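Long-range contact in transaminase (Arthrobacter sp., PDB 5G2Q), which probably catalyses pyridoxal-phosphate-dependent transfer of amino groups, as a class-III aminotransferase: residues F[236-241]-F[268-273]. Residues are numbered along the deposited sequence; the frame is centred on the assembly and turned at random.
Sequences TEVSQG and SDEVLT. With PDA (2-[(3-hydroxy-2-methyl-5-phosphonooxymethyl-pyridin-4-ylmethyl)-amino]-propionic acid), chain R.
D269 OD2 is gripped twice: it lies 2.8 Å from the pyridine N1 of PDA and is hydrogen-bonded to H149 ND1. An aspartate facing the pyridine nitrogen is the hallmark of fold-type I PLP enzymes, and here its strand, 265-269, runs parallel to 231-236 in the central sheet. Where T236 pairs with S268, D269 N donates to T236 O (2.8 Å). With CG anti to the backbone N (chi1 -176°), the carboxylate reaches the cofactor while OD1 takes V271 N in an Asx turn and T295 OG1 as a further partner. Replacing D269 with an alanine would probably leave pyridine N1 and H149 without their carboxylate partner and undo that turn. V271, positioned by it, lays CB and both methyls over the pyridine face. Away from the cofactor, V238 CG2 lies against E270 OE2 (3.3 Å), an oxygen that accepts from S268 OG and Y284 N; E270 OE1 takes T273 OG1 at 2.6 Å. T273 CG2 packs on S239 CB. On the other segment, E237 OE1 sits 3.5 Å from the methyl C2A of PDA, and G241 N donates to that same OE1 from above the carboxylate plane.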
loop_
_atom_site.group_PDB
_atom_site.type_symbol
_atom_site.label_atom_id
_atom_site.label_comp_id
_atom_site.label_asym_id
_atom_site.label_seq_id
_atom_site.Cartn_x
_atom_site.Cartn_y
_atom_site.Cartn_z
ATOM N N THR F 236 19.001 -8.097 7.694
ATOM C CA THR F 236 19.839 -7.327 8.620
ATOM C C THR F 236 21.158 -6.937 8.022
ATOM O O THR F 236 21.539 -7.478 7.016
ATOM C CB THR F 236 20.144 -8.074 9.941
ATOM O OG1 THR F 236 20.936 -9.236 9.666
ATOM C CG2 THR F 236 18.869 -8.446 10.679
ATOM N N GLU F 237 21.830 -5.959 8.624
ATOM C CA GLU F 237 23.245 -5.764 8.389
ATOM C C GLU F 237 23.881 -6.303 9.671
ATOM O O GLU F 237 23.421 -6.012 10.752
ATOM C CB GLU F 237 23.608 -4.273 8.204
ATOM C CG GLU F 237 22.761 -3.461 7.212
ATOM C CD GLU F 237 23.149 -1.970 7.143
ATOM O OE1 GLU F 237 24.237 -1.637 6.592
ATOM O OE2 GLU F 237 22.359 -1.113 7.612
ATOM N N VAL F 238 24.914 -7.118 9.552
ATOM C CA VAL F 238 25.681 -7.552 10.708
ATOM C C VAL F 238 26.160 -6.313 11.465
ATOM O O VAL F 238 26.135 -6.247 12.717
ATOM C CB VAL F 238 26.862 -8.422 10.249
ATOM C CG1 VAL F 238 27.655 -8.965 11.417
ATOM C CG2 VAL F 238 26.340 -9.570 9.391
ATOM N N SER F 239 26.576 -5.313 10.697
ATOM C CA SER F 239 27.142 -4.084 11.245
ATOM C C SER F 239 26.554 -3.027 10.373
ATOM O O SER F 239 26.708 -3.115 9.183
ATOM C CB SER F 239 28.678 -4.086 11.102
ATOM O OG SER F 239 29.211 -2.779 11.334
ATOM N N GLN F 240 25.830 -2.070 10.931
ATOM C CA GLN F 240 25.157 -1.086 10.091
ATOM C C GLN F 240 26.191 -0.188 9.436
ATOM O O GLN F 240 27.037 0.431 10.111
ATOM C CB GLN F 240 24.134 -0.286 10.875
ATOM C CG GLN F 240 22.902 -1.073 11.297
ATOM C CD GLN F 240 21.959 -0.243 12.150
ATOM O OE1 GLN F 240 22.394 0.481 13.040
ATOM N NE2 GLN F 240 20.673 -0.340 11.894
ATOM N N GLY F 241 26.140 -0.100 8.119
ATOM C CA GLY F 241 27.230 0.552 7.395
ATOM C C GLY F 241 27.046 2.044 7.389
ATOM O O GLY F 241 27.775 2.791 8.075
ATOM N N SER F 268 21.148 -12.056 5.518
ATOM C CA SER F 268 22.291 -11.225 5.923
ATOM C C SER F 268 22.660 -10.307 4.760
ATOM O O SER F 268 23.166 -10.765 3.734
ATOM C CB SER F 268 23.496 -12.089 6.348
ATOM O OG SER F 268 24.537 -11.291 6.852
ATOM N N ASP F 269 22.377 -9.016 4.893
ATOM C CA ASP F 269 22.821 -8.070 3.873
ATOM C C ASP F 269 24.348 -7.811 3.967
ATOM O O ASP F 269 24.818 -7.012 4.769
ATOM C CB ASP F 269 21.991 -6.788 3.938
ATOM C CG ASP F 269 22.347 -5.813 2.846
ATOM O OD1 ASP F 269 23.338 -6.073 2.112
ATOM O OD2 ASP F 269 21.642 -4.790 2.725
ATOM N N GLU F 270 25.122 -8.522 3.154
ATOM C CA GLU F 270 26.565 -8.502 3.259
ATOM C C GLU F 270 27.220 -7.604 2.205
ATOM O O GLU F 270 28.428 -7.741 1.900
ATOM C CB GLU F 270 27.135 -9.931 3.212
ATOM C CG GLU F 270 26.795 -10.819 4.411
ATOM C CD GLU F 270 27.709 -10.579 5.623
ATOM O OE1 GLU F 270 28.721 -9.838 5.496
ATOM O OE2 GLU F 270 27.397 -11.127 6.719
ATOM N N VAL F 271 26.440 -6.671 1.653
ATOM C CA VAL F 271 26.986 -5.802 0.603
ATOM C C VAL F 271 28.227 -5.019 1.067
ATOM O O VAL F 271 29.234 -4.977 0.388
ATOM C CB VAL F 271 25.937 -4.825 0.028
ATOM C CG1 VAL F 271 26.645 -3.786 -0.858
ATOM C CG2 VAL F 271 24.843 -5.582 -0.748
ATOM N N LEU F 272 28.141 -4.378 2.227
ATOM C CA LEU F 272 29.251 -3.611 2.724
ATOM C C LEU F 272 30.170 -4.494 3.562
ATOM O O LEU F 272 31.371 -4.386 3.480
ATOM C CB LEU F 272 28.751 -2.407 3.512
ATOM C CG LEU F 272 29.737 -1.316 3.967
ATOM C CD1 LEU F 272 29.122 0.071 3.799
ATOM C CD2 LEU F 272 30.206 -1.522 5.403
ATOM N N THR F 273 29.620 -5.381 4.378
ATOM C CA THR F 273 30.491 -6.140 5.284
ATOM C C THR F 273 31.105 -7.375 4.651
ATOM O O THR F 273 31.889 -8.071 5.281
ATOM C CB THR F 273 29.746 -6.548 6.564
ATOM O OG1 THR F 273 28.639 -7.381 6.211
ATOM C CG2 THR F 273 29.232 -5.318 7.333
HETATM N N PDA R . 25.705 1.445 0.492
HETATM N N1 PDA R . 23.186 -2.929 1.260
HETATM C C2 PDA R . 24.111 -2.360 2.043
HETATM C C2A PDA R . 24.341 -2.964 3.402
HETATM C C3 PDA R . 24.865 -1.173 1.534
HETATM O O3A PDA R . 25.839 -0.593 2.303
HETATM C C4 PDA R . 24.585 -0.692 0.254
HETATM C C4A PDA R . 25.324 0.490 -0.273
HETATM C C5 PDA R . 23.589 -1.345 -0.503
HETATM C C5A PDA R . 23.176 -0.910 -1.896
HETATM O OP4 PDA R . 24.235 -1.160 -2.831
HETATM P P PDA R . 24.396 -0.230 -4.138
HETATM O OP1 PDA R . 23.136 -0.364 -5.043
HETATM O OP2 PDA R . 25.583 -0.705 -4.978
HETATM O OP3 PDA R . 24.571 1.187 -3.685
HETATM C C6 PDA R . 22.922 -2.451 0.020
HETATM C CA PDA R . 26.447 2.641 0.031
HETATM C CB PDA R . 25.583 3.568 -0.825
HETATM C C PDA R . 27.256 3.413 1.055
HETATM O O PDA R . 27.203 4.671 1.073
HETATM O OXT PDA R . 27.990 2.785 1.858
#